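Local structure of structural protein ORF273 (Acidianus two-tailed virus, 4ART) at residues L103-Y108 and H142-F147; Y218-D223 and S227-A232. The protein is a heat- and acid-stable structural protein of an archaeal virus virion, with a new fold and a role not precisely known. All coordinates share one frame; numbering follows the deposited sequence.

Contact 1: L103-Y108 and H142-F147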
loop_
_atom_site.group_PDB
_atom_site.type_symbol
_atom_site.label_atom_id
_atom_site.label_comp_id
_atom_site.label_asym_id
_atom_site.label_seq_id
_atom_site.Cartn_x
_atom_site.Cartn_y
_atom_site.Cartn_z
ATOM N N LEU A 103 -3.445 -4.365 14.188
ATOM C CA LEU A 103 -3.674 -3.249 15.126
ATOM C C LEU A 103 -3.341 -1.911 14.491
ATOM O O LEU A 103 -4.094 -0.949 14.642
ATOM C CB LEU A 103 -2.873 -3.457 16.417
ATOM C CG LEU A 103 -3.250 -4.658 17.276
ATOM C CD1 LEU A 103 -2.378 -4.691 18.510
ATOM C CD2 LEU A 103 -4.745 -4.656 17.653
ATOM N N PHE A 104 -2.258 -1.869 13.706
ATOM C CA PHE A 104 -1.877 -0.648 13.007
ATOM C C PHE A 104 -2.935 -0.235 11.961
ATOM O O PHE A 104 -3.297 0.935 11.873
ATOM C CB PHE A 104 -0.471 -0.770 12.405
ATOM C CG PHE A 104 -0.067 0.447 11.637
ATOM C CD1 PHE A 104 0.381 1.588 12.301
ATOM C CD2 PHE A 104 -0.153 0.468 10.254
ATOM C CE1 PHE A 104 0.699 2.745 11.595
ATOM C CE2 PHE A 104 0.211 1.614 9.546
ATOM C CZ PHE A 104 0.642 2.745 10.222
ATOM N N ASP A 105 -3.428 -1.195 11.182
ATOM C CA ASP A 105 -4.468 -0.960 10.188
ATOM C C ASP A 105 -5.761 -0.463 10.850
ATOM O O ASP A 105 -6.391 0.414 10.299
ATOM C CB ASP A 105 -4.749 -2.238 9.378
ATOM C CG ASP A 105 -3.657 -2.648 8.394
ATOM O OD1 ASP A 105 -2.582 -1.979 8.373
ATOM O OD2 ASP A 105 -3.851 -3.662 7.685
ATOM N N ILE A 106 -6.123 -0.996 12.052
ATOM C CA ILE A 106 -7.306 -0.613 12.862
ATOM C C ILE A 106 -7.206 0.854 13.286
ATOM O O ILE A 106 -8.155 1.621 13.137
ATOM C CB ILE A 106 -7.410 -1.490 14.165
ATOM C CG1 ILE A 106 -7.808 -2.933 13.890
ATOM C CG2 ILE A 106 -8.328 -0.861 15.247
ATOM C CD1 ILE A 106 -7.767 -3.797 15.187
ATOM N N ASP A 107 -6.057 1.200 13.874
ATOM C CA ASP A 107 -5.771 2.495 14.483
ATOM C C ASP A 107 -5.376 3.630 13.508
ATOM O O ASP A 107 -5.643 4.800 13.795
ATOM C CB ASP A 107 -4.770 2.299 15.652
ATOM C CG ASP A 107 -5.255 1.320 16.723
ATOM O OD1 ASP A 107 -6.468 1.361 17.066
ATOM O OD2 ASP A 107 -4.419 0.526 17.231
ATOM N N TYR A 108 -4.835 3.274 12.318
ATOM C CA TYR A 108 -4.379 4.213 11.278
ATOM C C TYR A 108 -4.818 3.869 9.852
ATOM O O TYR A 108 -4.307 4.469 8.907
ATOM C CB TYR A 108 -2.844 4.311 11.280
ATOM C CG TYR A 108 -2.239 4.848 12.557
ATOM C CD1 TYR A 108 -1.950 4.001 13.623
ATOM C CD2 TYR A 108 -1.912 6.193 12.683
ATOM C CE1 TYR A 108 -1.395 4.488 14.803
ATOM C CE2 TYR A 108 -1.323 6.688 13.847
ATOM C CZ TYR A 108 -1.073 5.831 14.908
ATOM O OH TYR A 108 -0.489 6.303 16.059
ATOM N N HIS A 142 -13.520 0.840 6.565
ATOM C CA HIS A 142 -12.336 0.014 6.470
ATOM C C HIS A 142 -12.521 -1.162 7.390
ATOM O O HIS A 142 -12.645 -0.968 8.601
ATOM C CB HIS A 142 -11.066 0.805 6.825
ATOM C CG HIS A 142 -9.786 0.035 6.559
ATOM N ND1 HIS A 142 -8.620 0.365 7.195
ATOM C CD2 HIS A 142 -9.519 -0.987 5.691
ATOM C CE1 HIS A 142 -7.692 -0.473 6.742
ATOM N NE2 HIS A 142 -8.177 -1.308 5.841
ATOM N N ALA A 143 -12.647 -2.369 6.803
ATOM C CA ALA A 143 -12.808 -3.627 7.533
ATOM C C ALA A 143 -11.492 -4.368 7.488
ATOM O O ALA A 143 -10.890 -4.462 6.430
ATOM C CB ALA A 143 -13.915 -4.471 6.925
ATOM N N VAL A 144 -11.004 -4.825 8.640
ATOM C CA VAL A 144 -9.730 -5.556 8.705
ATOM C C VAL A 144 -9.960 -6.913 9.323
ATOM O O VAL A 144 -10.505 -7.008 10.424
ATOM C CB VAL A 144 -8.580 -4.772 9.418
ATOM C CG1 VAL A 144 -7.220 -5.438 9.183
ATOM C CG2 VAL A 144 -8.544 -3.308 8.974
ATOM N N VAL A 145 -9.601 -7.961 8.595
ATOM C CA VAL A 145 -9.734 -9.330 9.080
ATOM C C VAL A 145 -8.348 -9.899 9.387
ATOM O O VAL A 145 -7.452 -9.855 8.529
ATOM C CB VAL A 145 -10.537 -10.236 8.120
ATOM C CG1 VAL A 145 -10.883 -11.562 8.784
ATOM C CG2 VAL A 145 -11.805 -9.539 7.638
ATOM N N GLU A 146 -8.179 -10.402 10.618
ATOM C CA GLU A 146 -6.956 -11.042 11.100
ATOM C C GLU A 146 -7.116 -12.574 11.028
ATOM O O GLU A 146 -8.054 -13.114 11.619
ATOM C CB GLU A 146 -6.628 -10.578 12.539
ATOM C CG GLU A 146 -5.640 -11.440 13.308
ATOM C CD GLU A 146 -4.196 -11.438 12.846
ATOM O OE1 GLU A 146 -3.802 -10.558 12.045
ATOM O OE2 GLU A 146 -3.448 -12.329 13.308
ATOM N N PHE A 147 -6.195 -13.264 10.304
ATOM C CA PHE A 147 -6.195 -14.732 10.167
ATOM C C PHE A 147 -5.237 -15.455 11.110
ATOM O O PHE A 147 -4.161 -14.946 11.397
ATOM C CB PHE A 147 -5.945 -15.145 8.718
ATOM C CG PHE A 147 -7.200 -15.096 7.886
ATOM C CD1 PHE A 147 -7.652 -13.897 7.352
ATOM C CD2 PHE A 147 -7.963 -16.237 7.685
ATOM C CE1 PHE A 147 -8.836 -13.844 6.615
ATOM C CE2 PHE A 147 -9.143 -16.186 6.944
ATOM C CZ PHE A 147 -9.575 -14.990 6.414
HETATM O O HOH W 1 -9.144 1.872 10.090
#
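The backbone oxygen of Asp105 approaches the His142 ring obliquely, and a water links them loosely. Water 1 lies 3.1 Å from Asp105 O and can donate to it, though it has more acceptors in reach than protons; its link to His142 ND1 is weak at 3.3 Å. The direct approach of Asp105 O to His142 ND1 is longer, 3.8 Å. Asp94, on the adjoining strand, hydrogen-bonds NE2 of His142, while Gly109 O, just past the helix, makes a weak bond to ND1. Carboxylate and carbonyl groups at both ring nitrogens would probably favour a positive charge, and Asp105 OD2, 5.3 Å from NE2, could add to that field without touching it. Helix 99-108 and strand 139-146 belong to a long beta-alpha-beta crossover: strands 87-96 and 139-146 run parallel side by side in the mixed sheet, and the helix lies on it between them in sequence. Residues alternate along the strand, and His142 and Val144 face the helix together. Val144 places CG1 anti to its backbone N (chi1 -167°), and both methyls meet Asp105 CB, each at 4.0 Å, the two side chains crossing at about a right angle. Its CG2 also lies 3.7 Å above the plane of the His142 ring, toward the rim, covering part of one face. Ile106, the next residue of the helix, packs on Ala156 of strand 154-161.

Contact 2: Y218-D223 and S227-A232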
loop_
_atom_site.group_PDB
_atom_site.type_symbol
_atom_site.label_atom_id
_atom_site.label_comp_id
_atom_site.label_asym_id
_atom_site.label_seq_id
_atom_site.Cartn_x
_atom_site.Cartn_y
_atom_site.Cartn_z
ATOM N N TYR A 218 4.152 3.812 10.636
ATOM C CA TYR A 218 4.367 2.521 10.001
ATOM C C TYR A 218 5.781 2.037 10.355
ATOM O O TYR A 218 5.978 0.847 10.627
ATOM C CB TYR A 218 4.157 2.640 8.462
ATOM C CG TYR A 218 4.286 1.323 7.724
ATOM C CD1 TYR A 218 5.524 0.849 7.320
ATOM C CD2 TYR A 218 3.167 0.538 7.452
ATOM C CE1 TYR A 218 5.653 -0.379 6.670
ATOM C CE2 TYR A 218 3.279 -0.683 6.779
ATOM C CZ TYR A 218 4.525 -1.141 6.397
ATOM O OH TYR A 218 4.641 -2.356 5.758
ATOM N N HIS A 219 6.761 2.968 10.330
ATOM C CA HIS A 219 8.153 2.678 10.659
ATOM C C HIS A 219 8.277 2.238 12.118
ATOM O O HIS A 219 8.997 1.290 12.414
ATOM C CB HIS A 219 9.039 3.894 10.350
ATOM C CG HIS A 219 9.192 4.190 8.887
ATOM N ND1 HIS A 219 9.119 3.180 7.917
ATOM C CD2 HIS A 219 9.441 5.364 8.267
ATOM C CE1 HIS A 219 9.317 3.778 6.753
ATOM N NE2 HIS A 219 9.524 5.085 6.903
ATOM N N TYR A 220 7.526 2.877 13.017
ATOM C CA TYR A 220 7.510 2.525 14.437
ATOM C C TYR A 220 6.724 1.211 14.710
ATOM O O TYR A 220 7.234 0.338 15.391
ATOM C CB TYR A 220 6.959 3.735 15.280
ATOM C CG TYR A 220 6.829 3.446 16.758
ATOM C CD1 TYR A 220 7.915 2.986 17.498
ATOM C CD2 TYR A 220 5.620 3.626 17.417
ATOM C CE1 TYR A 220 7.790 2.690 18.859
ATOM C CE2 TYR A 220 5.478 3.313 18.770
ATOM C CZ TYR A 220 6.568 2.854 19.490
ATOM O OH TYR A 220 6.433 2.605 20.833
ATOM N N TYR A 221 5.529 1.048 14.173
ATOM C CA TYR A 221 4.732 -0.127 14.532
ATOM C C TYR A 221 4.905 -1.331 13.702
ATOM O O TYR A 221 4.854 -2.440 14.239
ATOM C CB TYR A 221 3.243 0.218 14.534
ATOM C CG TYR A 221 2.845 1.150 15.643
ATOM C CD1 TYR A 221 2.805 0.713 16.968
ATOM C CD2 TYR A 221 2.440 2.456 15.372
ATOM C CE1 TYR A 221 2.391 1.558 17.995
ATOM C CE2 TYR A 221 2.010 3.309 16.394
ATOM C CZ TYR A 221 1.991 2.857 17.705
ATOM O OH TYR A 221 1.568 3.689 18.729
ATOM N N VAL A 222 5.034 -1.143 12.389
ATOM C CA VAL A 222 5.118 -2.265 11.457
ATOM C C VAL A 222 6.574 -2.652 11.152
ATOM O O VAL A 222 6.897 -3.853 11.110
ATOM C CB VAL A 222 4.231 -2.026 10.182
ATOM C CG1 VAL A 222 4.269 -3.227 9.231
ATOM C CG2 VAL A 222 2.791 -1.718 10.586
ATOM N N ASP A 223 7.463 -1.647 10.983
ATOM C CA ASP A 223 8.887 -1.943 10.781
ATOM C C ASP A 223 9.584 -2.189 12.122
ATOM O O ASP A 223 10.757 -2.572 12.122
ATOM C CB ASP A 223 9.615 -0.875 9.936
ATOM C CG ASP A 223 9.145 -0.822 8.488
ATOM O OD1 ASP A 223 9.061 -1.899 7.848
ATOM O OD2 ASP A 223 8.883 0.299 7.987
ATOM N N SER A 227 13.340 3.950 17.316
ATOM C CA SER A 227 13.839 5.318 17.205
ATOM C C SER A 227 12.753 6.267 16.646
ATOM O O SER A 227 12.834 7.468 16.858
ATOM C CB SER A 227 15.105 5.354 16.370
ATOM O OG SER A 227 14.762 5.144 15.013
ATOM N N PHE A 228 11.686 5.696 16.040
ATOM C CA PHE A 228 10.555 6.420 15.471
ATOM C C PHE A 228 9.442 6.656 16.460
ATOM O O PHE A 228 8.434 7.233 16.103
ATOM C CB PHE A 228 10.001 5.693 14.219
ATOM C CG PHE A 228 10.904 5.793 13.015
ATOM C CD1 PHE A 228 11.938 4.889 12.826
ATOM C CD2 PHE A 228 10.730 6.809 12.076
ATOM C CE1 PHE A 228 12.787 4.996 11.708
ATOM C CE2 PHE A 228 11.592 6.927 10.982
ATOM C CZ PHE A 228 12.605 6.015 10.803
ATOM N N LYS A 229 9.611 6.232 17.693
ATOM C CA LYS A 229 8.606 6.345 18.767
ATOM C C LYS A 229 8.147 7.776 19.021
ATOM O O LYS A 229 6.953 8.052 18.983
ATOM C CB LYS A 229 9.166 5.755 20.084
ATOM C CG LYS A 229 8.157 5.735 21.253
ATOM C CD LYS A 229 8.929 5.538 22.561
ATOM C CE LYS A 229 8.098 4.919 23.648
ATOM N NZ LYS A 229 8.653 5.204 25.005
ATOM N N ASP A 230 9.099 8.667 19.343
ATOM C CA ASP A 230 8.810 10.062 19.660
ATOM C C ASP A 230 7.970 10.735 18.586
ATOM O O ASP A 230 6.959 11.329 18.921
ATOM C CB ASP A 230 10.079 10.857 19.929
ATOM C CG ASP A 230 10.706 10.589 21.286
ATOM O OD1 ASP A 230 10.126 9.795 22.075
ATOM O OD2 ASP A 230 11.753 11.196 21.580
ATOM N N ASP A 231 8.360 10.608 17.308
ATOM C CA ASP A 231 7.618 11.203 16.197
ATOM C C ASP A 231 6.246 10.565 15.984
ATOM O O ASP A 231 5.306 11.296 15.747
ATOM C CB ASP A 231 8.442 11.212 14.914
ATOM C CG ASP A 231 9.757 11.950 15.015
ATOM O OD1 ASP A 231 9.866 12.848 15.871
ATOM O OD2 ASP A 231 10.652 11.673 14.184
ATOM N N ALA A 232 6.130 9.225 16.097
ATOM C CA ALA A 232 4.862 8.504 15.933
ATOM C C ALA A 232 3.845 8.933 16.980
ATOM O O ALA A 232 2.671 9.104 16.656
ATOM C CB ALA A 232 5.098 7.009 16.038
#
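The Phe228 ring carries CB of His219 over one face, and the Tyr220 ring carries CA of Lys229. His219 CB sits 3.7 Å from the Phe228 centroid and only 10° off the ring normal, a nearly centred CH-pi contact. Lys229 CA lies 3.8 Å from the centroid of the Tyr220 ring, while Tyr221 OH lies in plane at that ring's edge. In turn, Tyr220 CD2 stands above the centre of the Tyr221 ring. The imidazole of His219 meets the phenyl of Phe228 obliquely, their planes at 56°.

Tyr220 has CG anti to the backbone N (chi1 177°), which lays its ring alongside Lys229; the extended lysine chain runs the same way, with CB 3.6 Å from Tyr220 CE1 and CG the same distance from the phenolic OH. Nearer the backbone, Ala232 CB packs at 3.7 Å against Tyr220 CD2, and the CB atoms of Tyr220 and Phe228 meet at 3.8 Å.

His219 is fixed in rotation by its nitrogens: ND1 donates in the ring plane to Asp223 OD2 (2.9 Å), and NE2 bonds to Glu195 of the second subunit. Two carboxylates would probably favour a charged ring. A sulfate ion about 5 Å from the side chain probably comes from the crystallisation liquor. Phe228 also packs on Ala188 of that subunit. The contact closes the short connection, ending in a 3-10 segment at Ser227-Phe228, between helix 210-221 and helix 229-242, with the dimer partner beside it and helix 99-108 against Tyr221 and Val222.

How the contacts relate
Contact 1 lies deeper, its centre about 11 Å from that of the chain, whereas contact 2 is about 22 Å out and borders the second subunit. The first is sparse and mixes a weak water-mediated link with aliphatic touches where a helix rests on the sheet; the second joins two consecutive helices through aromatic faces and buries about twice the surface. Their histidines each bond a carboxylate outside their own segments, but that of contact 1 stays in the chain and that of contact 2 crosses the dimer interface. Helix 99-108 connects them: Phe104 CD2 packs 3.7 Å from Val222 CG2, and Tyr108 adjoins Tyr221, giving successive layers of sheet, helix and helical pair.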